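Enterobactin synthetase component F-related protein (PDB 4OXI) probably activates glycine with ATP as glycyl adenylate, as an adenylation-domain protein in a lipopolysaccharide-modification pathway linked to antimicrobial peptide resistance. Local coordinates at residues E390-A395 against L403-S408; L394-E399 against E411-E416; G415-S420 against Y448-I453. All coordinates share one frame; numbering follows the deposited sequence.

Interaction 1: residues E390-A395 against L403-S408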
loop_
_atom_site.group_PDB
_atom_site.type_symbol
_atom_site.label_atom_id
_atom_site.label_comp_id
_atom_site.label_asym_id
_atom_site.label_seq_id
_atom_site.Cartn_x
_atom_site.Cartn_y
_atom_site.Cartn_z
ATOM N N GLU A 390 6.939 -18.719 -2.379
ATOM C CA GLU A 390 7.771 -19.689 -1.675
ATOM C C GLU A 390 6.918 -20.815 -1.127
ATOM O O GLU A 390 5.873 -20.565 -0.525
ATOM C CB GLU A 390 8.476 -19.010 -0.506
ATOM C CG GLU A 390 9.347 -17.845 -0.915
ATOM C CD GLU A 390 10.124 -17.283 0.250
ATOM O OE1 GLU A 390 9.487 -16.821 1.233
ATOM O OE2 GLU A 390 11.375 -17.316 0.182
ATOM N N GLU A 391 7.360 -22.057 -1.304
ATOM C CA GLU A 391 6.596 -23.176 -0.756
ATOM C C GLU A 391 6.713 -23.143 0.762
ATOM O O GLU A 391 7.588 -22.461 1.297
ATOM C CB GLU A 391 7.039 -24.520 -1.358
ATOM C CG GLU A 391 6.667 -24.720 -2.857
ATOM C CD GLU A 391 5.207 -25.183 -3.110
ATOM O OE1 GLU A 391 4.969 -25.865 -4.139
ATOM O OE2 GLU A 391 4.290 -24.862 -2.312
ATOM N N GLU A 392 5.791 -23.832 1.437
ATOM C CA GLU A 392 5.701 -23.880 2.905
ATOM C C GLU A 392 5.204 -22.602 3.573
ATOM O O GLU A 392 5.336 -22.450 4.789
ATOM C CB GLU A 392 7.023 -24.328 3.540
ATOM C CG GLU A 392 7.558 -25.625 2.961
ATOM C CD GLU A 392 8.684 -26.223 3.779
ATOM O OE1 GLU A 392 9.482 -25.454 4.371
ATOM O OE2 GLU A 392 8.760 -27.472 3.828
ATOM N N CYS A 393 4.603 -21.703 2.795
ATOM C CA CYS A 393 4.126 -20.420 3.318
ATOM C C CYS A 393 2.633 -20.362 3.606
ATOM O O CYS A 393 2.174 -19.468 4.321
ATOM C CB CYS A 393 4.463 -19.285 2.338
ATOM S SG CYS A 393 6.182 -18.811 2.430
ATOM N N LEU A 394 1.871 -21.279 3.022
ATOM C CA LEU A 394 0.424 -21.186 3.082
ATOM C C LEU A 394 -0.173 -22.393 3.790
ATOM O O LEU A 394 0.301 -23.518 3.627
ATOM C CB LEU A 394 -0.154 -21.113 1.676
ATOM C CG LEU A 394 0.323 -19.975 0.774
ATOM C CD1 LEU A 394 -0.414 -20.031 -0.543
ATOM C CD2 LEU A 394 0.085 -18.636 1.445
ATOM N N ALA A 395 -1.218 -22.149 4.573
ATOM C CA ALA A 395 -2.052 -23.220 5.091
ATOM C C ALA A 395 -3.506 -22.778 5.072
ATOM O O ALA A 395 -3.802 -21.579 4.988
ATOM C CB ALA A 395 -1.626 -23.620 6.492
ATOM N N LEU A 403 -5.924 -27.556 10.674
ATOM C CA LEU A 403 -4.901 -26.825 9.944
ATOM C C LEU A 403 -4.249 -27.754 8.929
ATOM O O LEU A 403 -3.836 -28.859 9.265
ATOM C CB LEU A 403 -3.846 -26.262 10.896
ATOM C CG LEU A 403 -2.836 -25.261 10.316
ATOM C CD1 LEU A 403 -2.389 -24.278 11.372
ATOM C CD2 LEU A 403 -1.616 -25.953 9.730
ATOM N N MET A 404 -4.140 -27.291 7.691
ATOM C CA MET A 404 -3.618 -28.108 6.608
ATOM C C MET A 404 -2.625 -27.301 5.755
ATOM O O MET A 404 -2.998 -26.273 5.169
ATOM C CB MET A 404 -4.791 -28.580 5.747
ATOM C CG MET A 404 -4.377 -29.378 4.538
ATOM S SD MET A 404 -4.233 -31.136 4.903
ATOM C CE MET A 404 -5.957 -31.566 5.074
ATOM N N ARG A 405 -1.366 -27.734 5.700
ATOM C CA ARG A 405 -0.379 -27.075 4.838
ATOM C C ARG A 405 -0.874 -27.160 3.391
ATOM O O ARG A 405 -1.536 -28.128 3.013
ATOM C CB ARG A 405 1.006 -27.734 4.956
ATOM C CG ARG A 405 1.573 -27.831 6.376
ATOM C CD ARG A 405 1.781 -26.451 6.972
ATOM N NE ARG A 405 2.908 -25.776 6.336
ATOM C CZ ARG A 405 4.115 -25.678 6.884
ATOM N NH1 ARG A 405 4.344 -26.194 8.092
ATOM N NH2 ARG A 405 5.087 -25.055 6.231
ATOM N N PHE A 406 -0.568 -26.146 2.588
ATOM C CA PHE A 406 -1.079 -26.060 1.223
ATOM C C PHE A 406 -0.641 -27.244 0.351
ATOM O O PHE A 406 -1.409 -27.735 -0.482
ATOM C CB PHE A 406 -0.636 -24.737 0.589
ATOM C CG PHE A 406 -0.901 -24.649 -0.886
ATOM C CD1 PHE A 406 -2.137 -24.245 -1.351
ATOM C CD2 PHE A 406 0.085 -24.970 -1.805
ATOM C CE1 PHE A 406 -2.393 -24.157 -2.711
ATOM C CE2 PHE A 406 -0.164 -24.891 -3.171
ATOM C CZ PHE A 406 -1.404 -24.481 -3.621
ATOM N N GLU A 407 0.599 -27.685 0.551
ATOM C CA GLU A 407 1.192 -28.788 -0.207
ATOM C C GLU A 407 0.517 -30.132 0.082
ATOM O O GLU A 407 0.628 -31.059 -0.717
ATOM C CB GLU A 407 2.679 -28.907 0.128
ATOM C CG GLU A 407 3.531 -27.674 -0.219
ATOM C CD GLU A 407 3.315 -26.457 0.712
ATOM O OE1 GLU A 407 2.690 -26.590 1.799
ATOM O OE2 GLU A 407 3.775 -25.352 0.336
ATOM N N SER A 408 -0.160 -30.232 1.227
ATOM C CA SER A 408 -0.840 -31.459 1.646
ATOM C C SER A 408 -2.351 -31.408 1.407
ATOM O O SER A 408 -3.029 -32.431 1.451
ATOM C CB SER A 408 -0.603 -31.725 3.136
ATOM O OG SER A 408 0.769 -31.881 3.425
HETATM O O HOH W 1 2.895 -22.852 0.288
HETATM O O HOH W 2 2.681 -24.706 3.687
#

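Interaction 2: residues L394-E399 against E411-E416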
loop_
_atom_site.group_PDB
_atom_site.type_symbol
_atom_site.label_atom_id
_atom_site.label_comp_id
_atom_site.label_asym_id
_atom_site.label_seq_id
_atom_site.Cartn_x
_atom_site.Cartn_y
_atom_site.Cartn_z
ATOM N N LEU A 394 1.871 -21.279 3.022
ATOM C CA LEU A 394 0.424 -21.186 3.082
ATOM C C LEU A 394 -0.173 -22.393 3.790
ATOM O O LEU A 394 0.301 -23.518 3.627
ATOM C CB LEU A 394 -0.154 -21.113 1.676
ATOM C CG LEU A 394 0.323 -19.975 0.774
ATOM C CD1 LEU A 394 -0.414 -20.031 -0.543
ATOM C CD2 LEU A 394 0.085 -18.636 1.445
ATOM N N ALA A 395 -1.218 -22.149 4.573
ATOM C CA ALA A 395 -2.052 -23.220 5.091
ATOM C C ALA A 395 -3.506 -22.778 5.072
ATOM O O ALA A 395 -3.802 -21.579 4.988
ATOM C CB ALA A 395 -1.626 -23.620 6.492
ATOM N N ILE A 396 -4.408 -23.751 5.137
ATOM C CA ILE A 396 -5.840 -23.500 5.121
ATOM C C ILE A 396 -6.426 -24.168 6.353
ATOM O O ILE A 396 -6.095 -25.308 6.654
ATOM C CB ILE A 396 -6.477 -24.102 3.872
ATOM C CG1 ILE A 396 -5.850 -23.503 2.612
ATOM C CG2 ILE A 396 -7.983 -23.890 3.862
ATOM C CD1 ILE A 396 -6.323 -24.167 1.323
ATOM N N ILE A 397 -7.263 -23.456 7.094
ATOM C CA ILE A 397 -7.924 -24.067 8.242
ATOM C C ILE A 397 -9.423 -24.114 7.984
ATOM O O ILE A 397 -10.039 -23.085 7.696
ATOM C CB ILE A 397 -7.567 -23.355 9.564
ATOM C CG1 ILE A 397 -8.349 -23.948 10.727
ATOM C CG2 ILE A 397 -7.832 -21.864 9.487
ATOM C CD1 ILE A 397 -7.987 -23.313 12.059
ATOM N N ASN A 398 -10.003 -25.315 8.020
ATOM C CA ASN A 398 -11.428 -25.461 7.706
ATOM C C ASN A 398 -12.331 -25.219 8.902
ATOM O O ASN A 398 -11.852 -24.938 10.001
ATOM C CB ASN A 398 -11.747 -26.815 7.047
ATOM C CG ASN A 398 -11.529 -28.007 7.979
ATOM O OD1 ASN A 398 -11.274 -27.852 9.176
ATOM N ND2 ASN A 398 -11.631 -29.210 7.421
ATOM N N GLU A 399 -13.636 -25.353 8.681
ATOM C CA GLU A 399 -14.630 -25.059 9.711
ATOM C C GLU A 399 -14.495 -25.956 10.930
ATOM O O GLU A 399 -14.901 -25.578 12.029
ATOM C CB GLU A 399 -16.041 -25.157 9.140
ATOM C CG GLU A 399 -16.368 -24.060 8.150
ATOM C CD GLU A 399 -17.860 -23.910 7.925
ATOM O OE1 GLU A 399 -18.348 -22.758 7.949
ATOM O OE2 GLU A 399 -18.541 -24.940 7.720
ATOM N N GLU A 411 -7.682 -31.654 -3.391
ATOM C CA GLU A 411 -8.575 -30.915 -4.279
ATOM C C GLU A 411 -9.853 -30.540 -3.543
ATOM O O GLU A 411 -10.386 -31.344 -2.776
ATOM C CB GLU A 411 -8.904 -31.747 -5.531
ATOM C CG GLU A 411 -10.090 -31.222 -6.372
ATOM C CD GLU A 411 -9.698 -30.118 -7.349
ATOM O OE1 GLU A 411 -8.497 -29.787 -7.422
ATOM O OE2 GLU A 411 -10.583 -29.580 -8.054
ATOM N N GLY A 412 -10.313 -29.307 -3.759
ATOM C CA GLY A 412 -11.553 -28.813 -3.180
ATOM C C GLY A 412 -11.499 -28.347 -1.733
ATOM O O GLY A 412 -12.492 -27.828 -1.217
ATOM N N TYR A 413 -10.363 -28.539 -1.066
ATOM C CA TYR A 413 -10.231 -28.130 0.335
ATOM C C TYR A 413 -10.541 -26.640 0.507
ATOM O O TYR A 413 -10.140 -25.812 -0.314
ATOM C CB TYR A 413 -8.833 -28.435 0.855
ATOM C CG TYR A 413 -8.769 -28.566 2.353
ATOM C CD1 TYR A 413 -9.219 -29.718 2.987
ATOM C CD2 TYR A 413 -8.259 -27.542 3.138
ATOM C CE1 TYR A 413 -9.164 -29.846 4.360
ATOM C CE2 TYR A 413 -8.198 -27.662 4.513
ATOM C CZ TYR A 413 -8.654 -28.816 5.119
ATOM O OH TYR A 413 -8.590 -28.935 6.488
ATOM N N ARG A 414 -11.242 -26.309 1.585
ATOM C CA ARG A 414 -11.870 -25.002 1.721
ATOM C C ARG A 414 -11.692 -24.493 3.146
ATOM O O ARG A 414 -11.729 -25.275 4.096
ATOM C CB ARG A 414 -13.362 -25.128 1.384
ATOM C CG ARG A 414 -14.120 -23.814 1.246
ATOM C CD ARG A 414 -15.626 -24.049 1.037
ATOM N NE ARG A 414 -16.324 -22.803 0.717
ATOM C CZ ARG A 414 -16.726 -21.913 1.623
ATOM N NH1 ARG A 414 -16.507 -22.131 2.918
ATOM N NH2 ARG A 414 -17.344 -20.799 1.238
ATOM N N GLY A 415 -11.484 -23.185 3.293
ATOM C CA GLY A 415 -11.366 -22.581 4.610
ATOM C C GLY A 415 -10.592 -21.270 4.611
ATOM O O GLY A 415 -10.383 -20.647 3.562
ATOM N N GLU A 416 -10.172 -20.842 5.796
ATOM C CA GLU A 416 -9.457 -19.588 5.930
ATOM C C GLU A 416 -7.980 -19.765 5.608
ATOM O O GLU A 416 -7.350 -20.713 6.066
ATOM C CB GLU A 416 -9.623 -19.018 7.338
ATOM C CG GLU A 416 -8.704 -17.840 7.605
ATOM C CD GLU A 416 -9.003 -17.140 8.904
ATOM O OE1 GLU A 416 -9.849 -17.646 9.671
ATOM O OE2 GLU A 416 -8.398 -16.072 9.154
#

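Interaction 3: residues G415-S420 against Y448-I453. With GAP (glycyl-adenosine-5'-phosphate), chain B.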
loop_
_atom_site.group_PDB
_atom_site.type_symbol
_atom_site.label_atom_id
_atom_site.label_comp_id
_atom_site.label_asym_id
_atom_site.label_seq_id
_atom_site.Cartn_x
_atom_site.Cartn_y
_atom_site.Cartn_z
ATOM N N GLY A 415 -11.484 -23.185 3.293
ATOM C CA GLY A 415 -11.366 -22.581 4.610
ATOM C C GLY A 415 -10.592 -21.270 4.611
ATOM O O GLY A 415 -10.383 -20.647 3.562
ATOM N N GLU A 416 -10.172 -20.842 5.796
ATOM C CA GLU A 416 -9.457 -19.588 5.930
ATOM C C GLU A 416 -7.980 -19.765 5.608
ATOM O O GLU A 416 -7.350 -20.713 6.066
ATOM C CB GLU A 416 -9.623 -19.018 7.338
ATOM C CG GLU A 416 -8.704 -17.840 7.605
ATOM C CD GLU A 416 -9.003 -17.140 8.904
ATOM O OE1 GLU A 416 -9.849 -17.646 9.671
ATOM O OE2 GLU A 416 -8.398 -16.072 9.154
ATOM N N LEU A 417 -7.437 -18.843 4.823
ATOM C CA LEU A 417 -6.031 -18.873 4.432
ATOM C C LEU A 417 -5.141 -18.363 5.555
ATOM O O LEU A 417 -5.421 -17.314 6.142
ATOM C CB LEU A 417 -5.825 -18.010 3.185
ATOM C CG LEU A 417 -4.468 -18.076 2.493
ATOM C CD1 LEU A 417 -4.204 -19.489 2.053
ATOM C CD2 LEU A 417 -4.428 -17.131 1.287
ATOM N N LEU A 418 -4.068 -19.101 5.848
ATOM C CA LEU A 418 -3.109 -18.701 6.862
ATOM C C LEU A 418 -1.784 -18.411 6.175
ATOM O O LEU A 418 -1.402 -19.109 5.237
ATOM C CB LEU A 418 -2.902 -19.815 7.888
ATOM C CG LEU A 418 -4.118 -20.318 8.660
ATOM C CD1 LEU A 418 -3.703 -21.380 9.661
ATOM C CD2 LEU A 418 -4.791 -19.171 9.369
ATOM N N LEU A 419 -1.082 -17.379 6.641
ATOM C CA LEU A 419 0.162 -16.970 6.003
ATOM C C LEU A 419 1.326 -17.115 6.976
ATOM O O LEU A 419 1.166 -16.935 8.190
ATOM C CB LEU A 419 0.053 -15.515 5.526
ATOM C CG LEU A 419 -1.197 -15.208 4.701
ATOM C CD1 LEU A 419 -1.294 -13.724 4.438
ATOM C CD2 LEU A 419 -1.175 -15.974 3.385
ATOM N N SER A 420 2.499 -17.432 6.446
ATOM C CA SER A 420 3.704 -17.461 7.260
ATOM C C SER A 420 4.907 -17.216 6.367
ATOM O O SER A 420 4.770 -17.085 5.153
ATOM C CB SER A 420 3.853 -18.818 7.938
ATOM O OG SER A 420 4.023 -19.827 6.956
ATOM N N TYR A 448 -0.301 -16.346 10.403
ATOM C CA TYR A 448 -1.214 -15.202 10.441
ATOM C C TYR A 448 -2.565 -15.559 9.840
ATOM O O TYR A 448 -2.636 -16.111 8.735
ATOM C CB TYR A 448 -0.603 -14.002 9.697
ATOM C CG TYR A 448 -1.555 -12.844 9.419
ATOM C CD1 TYR A 448 -1.944 -11.966 10.429
ATOM C CD2 TYR A 448 -2.036 -12.619 8.138
ATOM C CE1 TYR A 448 -2.801 -10.911 10.162
ATOM C CE2 TYR A 448 -2.886 -11.585 7.867
ATOM C CZ TYR A 448 -3.264 -10.733 8.876
ATOM O OH TYR A 448 -4.112 -9.702 8.577
ATOM N N ARG A 449 -3.634 -15.239 10.566
ATOM C CA ARG A 449 -4.993 -15.467 10.085
ATOM C C ARG A 449 -5.413 -14.348 9.159
ATOM O O ARG A 449 -5.711 -13.244 9.613
ATOM C CB ARG A 449 -5.981 -15.519 11.253
ATOM C CG ARG A 449 -5.599 -16.476 12.379
ATOM C CD ARG A 449 -6.613 -16.375 13.509
ATOM N NE ARG A 449 -6.147 -17.045 14.714
ATOM C CZ ARG A 449 -6.300 -18.343 14.937
ATOM N NH1 ARG A 449 -6.906 -19.094 14.022
ATOM N NH2 ARG A 449 -5.845 -18.887 16.063
ATOM N N SER A 450 -5.471 -14.638 7.867
ATOM C CA SER A 450 -5.716 -13.606 6.870
ATOM C C SER A 450 -7.143 -13.093 6.934
ATOM O O SER A 450 -7.413 -11.919 6.645
ATOM C CB SER A 450 -5.429 -14.148 5.465
ATOM O OG SER A 450 -6.431 -15.071 5.083
ATOM N N GLY A 451 -8.063 -13.976 7.304
ATOM C CA GLY A 451 -9.473 -13.626 7.309
ATOM C C GLY A 451 -10.080 -13.924 5.952
ATOM O O GLY A 451 -11.304 -13.831 5.770
ATOM N N ASP A 452 -9.230 -14.305 4.999
ATOM C CA ASP A 452 -9.702 -14.604 3.649
ATOM C C ASP A 452 -10.116 -16.071 3.538
ATOM O O ASP A 452 -9.393 -16.977 3.978
ATOM C CB ASP A 452 -8.616 -14.290 2.614
ATOM C CG ASP A 452 -8.276 -12.806 2.544
ATOM O OD1 ASP A 452 -9.205 -12.006 2.307
ATOM O OD2 ASP A 452 -7.091 -12.440 2.740
ATOM N N ILE A 453 -11.282 -16.298 2.946
ATOM C CA ILE A 453 -11.805 -17.645 2.742
ATOM C C ILE A 453 -11.428 -18.100 1.331
ATOM O O ILE A 453 -11.746 -17.407 0.359
ATOM C CB ILE A 453 -13.347 -17.666 2.904
ATOM C CG1 ILE A 453 -13.728 -17.194 4.312
ATOM C CG2 ILE A 453 -13.918 -19.056 2.598
ATOM C CD1 ILE A 453 -12.995 -17.950 5.422
HETATM N N GAP B . -1.031 -5.510 -0.159
HETATM C CA GAP B . -2.079 -5.445 -1.219
HETATM C C GAP B . -3.391 -5.120 -0.532
HETATM O O GAP B . -4.434 -4.968 -1.141
HETATM P PA GAP B . -4.567 -4.616 1.902
HETATM O O1A GAP B . -4.036 -5.000 3.261
HETATM O O2A GAP B . -5.036 -3.197 1.625
HETATM O O3A GAP B . -3.366 -5.007 0.915
HETATM C "C5'" GAP B . -5.579 -7.035 1.898
HETATM O "O5'" GAP B . -5.750 -5.655 1.572
HETATM C "C4'" GAP B . -6.852 -7.780 1.549
HETATM O "O4'" GAP B . -7.232 -7.466 0.207
HETATM C "C3'" GAP B . -6.677 -9.282 1.526
HETATM O "O3'" GAP B . -6.800 -9.835 2.836
HETATM C "C2'" GAP B . -7.786 -9.715 0.583
HETATM O "O2'" GAP B . -9.042 -9.665 1.242
HETATM C "C1'" GAP B . -7.874 -8.583 -0.407
HETATM N N9 GAP B . -7.125 -8.945 -1.632
HETATM C C8 GAP B . -5.860 -8.581 -1.914
HETATM N N7 GAP B . -5.471 -9.059 -3.122
HETATM C C5 GAP B . -6.510 -9.760 -3.626
HETATM C C6 GAP B . -6.763 -10.538 -4.856
HETATM N N6 GAP B . -5.813 -10.642 -5.823
HETATM N N1 GAP B . -7.980 -11.119 -4.984
HETATM C C2 GAP B . -8.937 -11.011 -4.034
HETATM N N3 GAP B . -8.766 -10.317 -2.892
HETATM C C4 GAP B . -7.598 -9.679 -2.640
#

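Interaction 1: residues E390-A395 against L403-S408
The open end of a beta hairpin, strands 394-397 and 403-405, is closed here: A395 and R405 form an antiparallel non-hydrogen-bonded pair, and beyond them F406 N donates to L394 O (3.0 Å). The small methyl of A395 suits this close strand pairing: it lies against the backbone of M404 and reaches CD2 of L403 at 4.0 Å, while W447 of the neighbouring strand 445-457 also touches it. L394 and F406 meet through their CB atoms, a packing of two apolar residues on the buried side. The F406 ring continues to K456, with which it makes a cation-pi contact.

Past the strands, the backbone of E392 is bonded directly by R405 and E407, that of C393 through a water. The E407 chain bends at chi2 (73°), which brings its carboxylate back to the opposing backbone. There E407 OE2 accepts from E392 N at 2.8 Å in a nearly straight bond (167°), although the N-H comes from above the carboxylate plane. E407 OE2 also accepts a hydrogen bond from a water that in turn accepts from C393 N, while OE1 takes a second water; a long acid suits this place because its two oxygens can serve these different partners. E391 slides past it in the opposite direction, and E391 OE2 stands 2.7 Å from E407 OE2, a separation suggesting that one of the acids holds a proton.

R405, folded at both chi2 and chi3, turns its guanidinium toward E392, where NH2 makes a weak bond to the E392 carbonyl O and lies 3.4 Å from E392 CB. The second water ties the group together: it accepts from R405 NE and donates to E407 OE1 and to L394 O, the last at 2.7 Å.

Interaction 2: residues L394-E399 against E411-E416
N398 leaves the end of strand 394-397 and lies across Y413 and R414 of the loop that leads into strand 416-419. Its CB rests 3.3 Å from R414 O. CG, held between the backbone N and the carbonyl carbon (chi1 66°), comes next to Y413 OH. At the tip the two amide atoms part: ND2 stands 3.2 Å from Y413 OH, at an angle too poor for a hydrogen bond, whereas OD1 accepts from the backbone N of E402. The side chains cross at about a right angle, with amide and ring planes 25° apart. Y413 OH has its own hydrogen bond, to E402 OE1. E402 thus serves both residues, its backbone N meeting N398 OD1 and its OE1 meeting Y413 OH.

At the CD2 edge of the ring the partner is the I396 side chain. It comes near the ring plane, I396 CG2 lying 3.7 Å from Y413 CD2, and the same CG2 also lies 3.6 Å from G415 N.

At G415 the chain turns a corner, with a backbone conformation that calls for glycine. The bare CA of G415 approaches I397 O at 3.4 Å in a CA-H...O contact. Directly after it, I397 and E416 form an antiparallel hydrogen-bonded pair: I397 N to E416 O and E416 N to I397 O, both 2.9 Å. Their side chains lie side by side, I397 CG2 against E416 CB. The corner is thus secured by paired backbone bonds and apolar packing, while N398 OD1 and Y413 OH take their main polar bonds from E402.

Interaction 3: residues G415-S420 against Y448-I453
L417 and S450 meet in the buried part of this pairing between strands 416-419 and 445-457, where a beta bulge shifts the register by two. L417 O is gripped twice by S450, from N at 3.2 Å and from OG at 2.7 Å. The hydroxyl, placed by a chi1 of 72°, also accepts from D452 N, an ST turn, which explains why a small residue with both donor and acceptor ability fits here. On one side of the bulge L417 N donates to D452 O (2.8 Å); on the other, L419 and Y448 exchange backbone bonds while L419 CD1 lies at the edge of the tyrosine ring, 3.9 Å from Y448 CD2.

The face of E416, R449 and I453, by contrast, is partly exposed to solvent. E416 runs out extended until OE2 accepts from G451 N (2.8 Å), met from above the carboxylate plane, and also pairs with R467. R449 CG comes within 4.1 Å of L418 CD2, and I453 CD1 covers the base of E416.

D452 turns to the ligand, glycyl-adenosine-5'-phosphate: D452 OD1 and OD2 accept hydrogen bonds from ribose O2' and O3' respectively, both at 2.6 Å. R466 and H463 of strand 460-466 also bond OD1, R466 as a salt bridge, and Y360 from strand 356-360 bonds OD2, while strand 394-397 borders L418 and L419.

The three contacts lie 9 to 11 Å apart between centres, in one antiparallel sheet that runs from the hairpin toward the ligand pocket. Interaction 1 closes the hairpin of strands 394-397 and 403-405; interaction 2 starts on the same first strand, sharing L394 and A395, and leads through the corner at G415; interaction 3 takes over G415 and E416 and pairs strand 416-419 with strand 445-457. Strand 394-397 therefore has 403-405 on one side and 416-419 on the other, A395 O lying 2.6 Å from L418 N. From this sheet, strand 445-457 carries D452 to the adenylate ribose.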